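Local coordinates for protein deadlock (Drosophila melanogaster, PDB 5XYV) that is required for oogenesis and germline maintenance, and binds Rhino directly through its N-terminal region, the part described here, at residues H18-L23 / Q31-F36; S14-I19 / K38-S43. All blocks are in the same frame, centred on the assembly; numbering follows the deposited sequence.

Interaction 1 (H18-L23 / Q31-F36); sequences HILTTL and QEWNTF
Leu20 lays one methyl, CD2, over a face of the Trp33 indole, and this is the tight half of the contact. CD2 of Leu20 stands 3.6 Å from the centroid of the six-membered ring of Trp33, 14° off its normal, a CH-pi contact. The methyl is offset toward the rim, and its nearest ring atom is CZ3, with 3.5 Å between Leu20 CD2 and Trp33 CZ3. With CG of Trp33 anti to its own carbonyl carbon (chi1 -81°), the ring spans the distance to helix 9-23, a wide gap: the CA atoms of Leu20 and Trp33 are 9.2 Å apart. The pair thus joins two successive helices of a hairpin, 9-23 and 30-45, close to the turn between them. That turn also holds the indole, since Trp33 NE1 is hydrogen-bonded to Thr25 O and the ring takes a cation-pi contact from Lys28. Leu23 meets the benzo corner more loosely and obliquely, with its CD1 4.0 Å from CH2 of Trp33. It is partly exposed and also packs on Asp26 of the Rhino chain. Further round helix 9-23 the surface opens to solvent. There Thr22 folds its hydroxyl back, and OG1 of Thr22 donates to His18 O at 2.9 Å, an oxygen that also takes the backbone N-H of Thr22.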
loop_
_atom_site.group_PDB
_atom_site.type_symbol
_atom_site.label_atom_id
_atom_site.label_comp_id
_atom_site.label_asym_id
_atom_site.label_seq_id
_atom_site.Cartn_x
_atom_site.Cartn_y
_atom_site.Cartn_z
ATOM N N HIS C 18 -6.663 -10.219 -19.060
ATOM C CA HIS C 18 -6.382 -8.775 -19.035
ATOM C C HIS C 18 -4.903 -8.488 -18.819
ATOM O O HIS C 18 -4.317 -7.648 -19.507
ATOM C CB HIS C 18 -7.185 -8.068 -17.926
ATOM C CG HIS C 18 -8.657 -8.042 -18.164
ATOM N ND1 HIS C 18 -9.572 -7.811 -17.155
ATOM C CD2 HIS C 18 -9.382 -8.196 -19.300
ATOM C CE1 HIS C 18 -10.792 -7.835 -17.658
ATOM N NE2 HIS C 18 -10.704 -8.065 -18.956
ATOM N N ILE C 19 -4.317 -9.152 -17.827
ATOM C CA ILE C 19 -2.886 -9.020 -17.577
ATOM C C ILE C 19 -2.080 -9.446 -18.817
ATOM O O ILE C 19 -1.160 -8.744 -19.227
ATOM C CB ILE C 19 -2.446 -9.841 -16.351
ATOM C CG1 ILE C 19 -3.073 -9.268 -15.081
ATOM C CG2 ILE C 19 -0.917 -9.889 -16.234
ATOM C CD1 ILE C 19 -2.868 -10.130 -13.893
ATOM N N LEU C 20 -2.440 -10.568 -19.422
ATOM C CA LEU C 20 -1.767 -11.013 -20.639
ATOM C C LEU C 20 -1.925 -10.020 -21.793
ATOM O O LEU C 20 -0.978 -9.735 -22.487
ATOM C CB LEU C 20 -2.273 -12.394 -21.069
ATOM C CG LEU C 20 -2.027 -13.532 -20.065
ATOM C CD1 LEU C 20 -2.678 -14.836 -20.536
ATOM C CD2 LEU C 20 -0.553 -13.726 -19.853
ATOM N N THR C 21 -3.111 -9.473 -21.998
ATOM C CA THR C 21 -3.320 -8.515 -23.083
ATOM C C THR C 21 -2.467 -7.254 -22.925
ATOM O O THR C 21 -2.058 -6.623 -23.905
ATOM C CB THR C 21 -4.803 -8.125 -23.163
ATOM O OG1 THR C 21 -5.563 -9.301 -23.460
ATOM C CG2 THR C 21 -5.046 -7.053 -24.235
ATOM N N THR C 22 -2.192 -6.916 -21.669
ATOM C CA THR C 22 -1.456 -5.718 -21.288
ATOM C C THR C 22 0.090 -5.800 -21.408
ATOM O O THR C 22 0.731 -4.824 -21.837
ATOM C CB THR C 22 -1.849 -5.347 -19.838
ATOM O OG1 THR C 22 -3.245 -5.025 -19.820
ATOM C CG2 THR C 22 -1.045 -4.163 -19.312
ATOM N N LEU C 23 0.681 -6.950 -21.065
ATOM C CA LEU C 23 2.150 -7.055 -20.968
ATOM C C LEU C 23 2.982 -7.406 -22.270
ATOM O O LEU C 23 4.101 -6.900 -22.382
ATOM C CB LEU C 23 2.522 -8.018 -19.808
ATOM C CG LEU C 23 2.164 -7.443 -18.407
ATOM C CD1 LEU C 23 2.603 -8.330 -17.233
ATOM C CD2 LEU C 23 2.660 -6.000 -18.191
ATOM N N GLN C 31 7.506 -20.492 -18.820
ATOM C CA GLN C 31 7.643 -20.961 -17.453
ATOM C C GLN C 31 7.587 -19.795 -16.447
ATOM O O GLN C 31 7.133 -19.968 -15.319
ATOM C CB GLN C 31 8.942 -21.753 -17.296
ATOM C CG GLN C 31 10.158 -20.988 -17.780
ATOM C CD GLN C 31 10.533 -21.309 -19.225
ATOM O OE1 GLN C 31 9.686 -21.682 -20.044
ATOM N NE2 GLN C 31 11.807 -21.140 -19.544
ATOM N N GLU C 32 8.057 -18.619 -16.860
ATOM C CA GLU C 32 7.831 -17.389 -16.105
ATOM C C GLU C 32 6.347 -17.100 -15.923
ATOM O O GLU C 32 5.929 -16.658 -14.868
ATOM C CB GLU C 32 8.476 -16.188 -16.793
ATOM C CG GLU C 32 9.993 -16.108 -16.687
ATOM C CD GLU C 32 10.560 -14.959 -17.526
ATOM O OE1 GLU C 32 9.821 -14.417 -18.371
ATOM O OE2 GLU C 32 11.737 -14.587 -17.338
ATOM N N TRP C 33 5.573 -17.308 -16.975
ATOM C CA TRP C 33 4.141 -17.087 -16.955
ATOM C C TRP C 33 3.480 -18.087 -16.045
ATOM O O TRP C 33 2.587 -17.735 -15.269
ATOM C CB TRP C 33 3.538 -17.199 -18.367
ATOM C CG TRP C 33 3.703 -15.980 -19.192
ATOM C CD1 TRP C 33 4.338 -15.877 -20.398
ATOM C CD2 TRP C 33 3.213 -14.664 -18.889
ATOM N NE1 TRP C 33 4.280 -14.578 -20.858
ATOM C CE2 TRP C 33 3.592 -13.814 -19.947
ATOM C CE3 TRP C 33 2.497 -14.124 -17.816
ATOM C CZ2 TRP C 33 3.280 -12.455 -19.970
ATOM C CZ3 TRP C 33 2.192 -12.781 -17.837
ATOM C CH2 TRP C 33 2.568 -11.964 -18.913
ATOM N N ASN C 34 3.902 -19.345 -16.170
ATOM C CA ASN C 34 3.292 -20.401 -15.374
ATOM C C ASN C 34 3.446 -20.145 -13.889
ATOM O O ASN C 34 2.513 -20.403 -13.134
ATOM C CB ASN C 34 3.859 -21.775 -15.733
ATOM C CG ASN C 34 3.219 -22.351 -16.981
ATOM O OD1 ASN C 34 2.255 -21.792 -17.509
ATOM N ND2 ASN C 34 3.734 -23.481 -17.449
ATOM N N THR C 35 4.600 -19.627 -13.463
ATOM C CA THR C 35 4.811 -19.402 -12.019
ATOM C C THR C 35 3.993 -18.224 -11.523
ATOM O O THR C 35 3.403 -18.288 -10.458
ATOM C CB THR C 35 6.297 -19.158 -11.637
ATOM O OG1 THR C 35 6.737 -17.904 -12.156
ATOM C CG2 THR C 35 7.166 -20.262 -12.137
ATOM N N PHE C 36 3.966 -17.156 -12.304
ATOM C CA PHE C 36 3.120 -16.010 -12.014
ATOM C C PHE C 36 1.645 -16.377 -11.983
ATOM O O PHE C 36 0.897 -15.869 -11.148
ATOM C CB PHE C 36 3.347 -14.902 -13.049
ATOM C CG PHE C 36 4.550 -14.078 -12.770
ATOM C CD1 PHE C 36 4.866 -13.732 -11.466
ATOM C CD2 PHE C 36 5.369 -13.656 -13.793
ATOM C CE1 PHE C 36 5.992 -12.984 -11.197
ATOM C CE2 PHE C 36 6.483 -12.898 -13.531
ATOM C CZ PHE C 36 6.799 -12.569 -12.239
#

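Interaction 2 (S14-I19 / K38-S43); sequences SCWQHI and KGFLES
Phe40, whose ring reaches across to the other helix, receives a hydrogen bond at its carbonyl O from Ser43 OG, 2.9 Å away and tilted out of the carbonyl plane. His19 NE2 of the Rhino chain is also hydrogen-bonded to that hydroxyl, so it links the helix to the partner protein. The contact is the buried middle of a helical hairpin, where the short axes of 14-19 and 38-43 pass 11.6 Å apart at 136° between their N-to-C directions. Phe40 gives the largest share of the buried surface, with Trp16 next. CG of Phe40 lies anti to the backbone N (chi1 165°), which lays the ring against Trp16. Trp16 also has CG anti to its backbone N, and the two side chains lie alongside each other, running in opposite senses. CE3 of Trp16 sits over one face of the phenyl ring, 3.7 Å from CG of Phe40. The ring planes are inclined at 37°, an oblique pair. Trp44 adds an edge-to-face partner to Phe40, and Phe37 packs against Trp16. Cys15, which also packs on Phe30 of the Rhino chain, places CB 4.2 Å from CZ of Phe40. Ile19 brings CD1 to 4.4 Å from CE1 of Phe40. Cut back to an alanine, Phe40 would lose its ring, which is likely to leave a gap between the helices and take from Trp16, Cys15 and Ile19 the surface they share. Even the root of the indole joins in, with CB of Trp16 3.8 Å from CE2 of Phe40.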
loop_
_atom_site.group_PDB
_atom_site.type_symbol
_atom_site.label_atom_id
_atom_site.label_comp_id
_atom_site.label_asym_id
_atom_site.label_seq_id
_atom_site.Cartn_x
_atom_site.Cartn_y
_atom_site.Cartn_z
ATOM N N SER C 14 -10.530 -14.250 -16.625
ATOM C CA SER C 14 -10.712 -13.060 -17.441
ATOM C C SER C 14 -9.718 -11.975 -17.048
ATOM O O SER C 14 -9.086 -11.343 -17.908
ATOM C CB SER C 14 -12.142 -12.537 -17.300
ATOM O OG SER C 14 -13.053 -13.508 -17.763
ATOM N N CYS C 15 -9.568 -11.782 -15.747
ATOM C CA CYS C 15 -8.582 -10.849 -15.226
ATOM C C CYS C 15 -7.171 -11.264 -15.621
ATOM O O CYS C 15 -6.351 -10.414 -15.926
ATOM C CB CYS C 15 -8.684 -10.726 -13.693
ATOM S SG CYS C 15 -10.152 -9.880 -13.108
ATOM N N TRP C 16 -6.905 -12.571 -15.644
ATOM C CA TRP C 16 -5.603 -13.042 -16.100
ATOM C C TRP C 16 -5.413 -12.661 -17.544
ATOM O O TRP C 16 -4.352 -12.197 -17.940
ATOM C CB TRP C 16 -5.452 -14.564 -15.934
ATOM C CG TRP C 16 -4.093 -15.081 -16.349
ATOM C CD1 TRP C 16 -3.807 -15.927 -17.393
ATOM C CD2 TRP C 16 -2.834 -14.780 -15.727
ATOM N NE1 TRP C 16 -2.449 -16.172 -17.449
ATOM C CE2 TRP C 16 -1.829 -15.476 -16.439
ATOM C CE3 TRP C 16 -2.454 -13.984 -14.636
ATOM C CZ2 TRP C 16 -0.478 -15.406 -16.087
ATOM C CZ3 TRP C 16 -1.109 -13.911 -14.299
ATOM C CH2 TRP C 16 -0.144 -14.619 -15.015
ATOM N N GLN C 17 -6.465 -12.836 -18.332
ATOM C CA GLN C 17 -6.390 -12.537 -19.752
ATOM C C GLN C 17 -6.125 -11.038 -19.964
ATOM O O GLN C 17 -5.435 -10.644 -20.912
ATOM C CB GLN C 17 -7.679 -12.986 -20.440
ATOM C CG GLN C 17 -7.538 -13.318 -21.894
ATOM C CD GLN C 17 -6.516 -14.424 -22.141
ATOM O OE1 GLN C 17 -6.433 -15.404 -21.390
ATOM N NE2 GLN C 17 -5.710 -14.249 -23.177
ATOM N N HIS C 18 -6.663 -10.219 -19.060
ATOM C CA HIS C 18 -6.382 -8.775 -19.035
ATOM C C HIS C 18 -4.903 -8.488 -18.819
ATOM O O HIS C 18 -4.317 -7.648 -19.507
ATOM C CB HIS C 18 -7.185 -8.068 -17.926
ATOM C CG HIS C 18 -8.657 -8.042 -18.164
ATOM N ND1 HIS C 18 -9.572 -7.811 -17.155
ATOM C CD2 HIS C 18 -9.382 -8.196 -19.300
ATOM C CE1 HIS C 18 -10.792 -7.835 -17.658
ATOM N NE2 HIS C 18 -10.704 -8.065 -18.956
ATOM N N ILE C 19 -4.317 -9.152 -17.827
ATOM C CA ILE C 19 -2.886 -9.020 -17.577
ATOM C C ILE C 19 -2.080 -9.446 -18.817
ATOM O O ILE C 19 -1.160 -8.744 -19.227
ATOM C CB ILE C 19 -2.446 -9.841 -16.351
ATOM C CG1 ILE C 19 -3.073 -9.268 -15.081
ATOM C CG2 ILE C 19 -0.917 -9.889 -16.234
ATOM C CD1 ILE C 19 -2.868 -10.130 -13.893
ATOM N N LYS C 38 0.379 -19.312 -11.205
ATOM C CA LYS C 38 0.161 -20.090 -9.989
ATOM C C LYS C 38 0.056 -19.197 -8.749
ATOM O O LYS C 38 -0.741 -19.453 -7.854
ATOM C CB LYS C 38 1.282 -21.112 -9.805
ATOM C CG LYS C 38 1.098 -22.030 -8.597
ATOM C CD LYS C 38 2.206 -23.068 -8.557
ATOM C CE LYS C 38 2.061 -24.030 -7.394
ATOM N NZ LYS C 38 3.191 -24.997 -7.427
ATOM N N GLY C 39 0.864 -18.150 -8.698
ATOM C CA GLY C 39 0.776 -17.196 -7.613
ATOM C C GLY C 39 -0.429 -16.272 -7.765
ATOM O O GLY C 39 -0.949 -15.747 -6.783
ATOM N N PHE C 40 -0.874 -16.066 -8.998
ATOM C CA PHE C 40 -2.084 -15.272 -9.234
ATOM C C PHE C 40 -3.309 -15.952 -8.649
ATOM O O PHE C 40 -4.160 -15.307 -8.068
ATOM C CB PHE C 40 -2.261 -15.038 -10.732
ATOM C CG PHE C 40 -3.625 -14.548 -11.121
ATOM C CD1 PHE C 40 -4.002 -13.221 -10.885
ATOM C CD2 PHE C 40 -4.521 -15.395 -11.749
ATOM C CE1 PHE C 40 -5.272 -12.763 -11.261
ATOM C CE2 PHE C 40 -5.776 -14.931 -12.156
ATOM C CZ PHE C 40 -6.151 -13.615 -11.894
ATOM N N LEU C 41 -3.404 -17.262 -8.805
ATOM C CA LEU C 41 -4.553 -17.989 -8.283
ATOM C C LEU C 41 -4.522 -18.100 -6.762
ATOM O O LEU C 41 -5.551 -17.958 -6.095
ATOM C CB LEU C 41 -4.634 -19.377 -8.904
ATOM C CG LEU C 41 -5.054 -19.394 -10.370
ATOM C CD1 LEU C 41 -5.012 -20.814 -10.870
ATOM C CD2 LEU C 41 -6.440 -18.789 -10.546
ATOM N N GLU C 42 -3.325 -18.322 -6.228
ATOM C CA GLU C 42 -3.105 -18.364 -4.794
ATOM C C GLU C 42 -3.378 -17.007 -4.117
ATOM O O GLU C 42 -3.685 -16.972 -2.929
ATOM C CB GLU C 42 -1.665 -18.847 -4.496
ATOM C CG GLU C 42 -1.410 -20.306 -4.901
ATOM C CD GLU C 42 0.058 -20.730 -4.847
ATOM O OE1 GLU C 42 0.930 -19.878 -4.568
ATOM O OE2 GLU C 42 0.341 -21.912 -5.144
ATOM N N SER C 43 -3.272 -15.905 -4.864
ATOM C CA SER C 43 -3.386 -14.567 -4.279
ATOM C C SER C 43 -4.818 -14.218 -3.885
ATOM O O SER C 43 -5.048 -13.398 -2.995
ATOM C CB SER C 43 -2.854 -13.496 -5.237
ATOM O OG SER C 43 -3.845 -13.130 -6.181
#

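From the N terminus, helix 9-23 supplies 14-19 and then, overlapping it at His18 and Ile19, 18-23. After the turn, helix 30-45 offers its partners in the reverse order. Interaction 1 therefore closes the short loop, with seven residues between its segments. Interaction 2 closes the wider one, with eighteen residues in between, and its touching pair Trp16 and Phe40 encloses Leu20 and Trp33 along the chain. The two do not cross. They are neighbouring layers of one hairpin interface, centres about 8 Å apart, joined where Trp33 CE3 packs on Trp16 CZ2. Together they fasten the hairpin from its turn to its middle, and Ile19, which touches only in interaction 2, packs on Met23 of the Rhino chain.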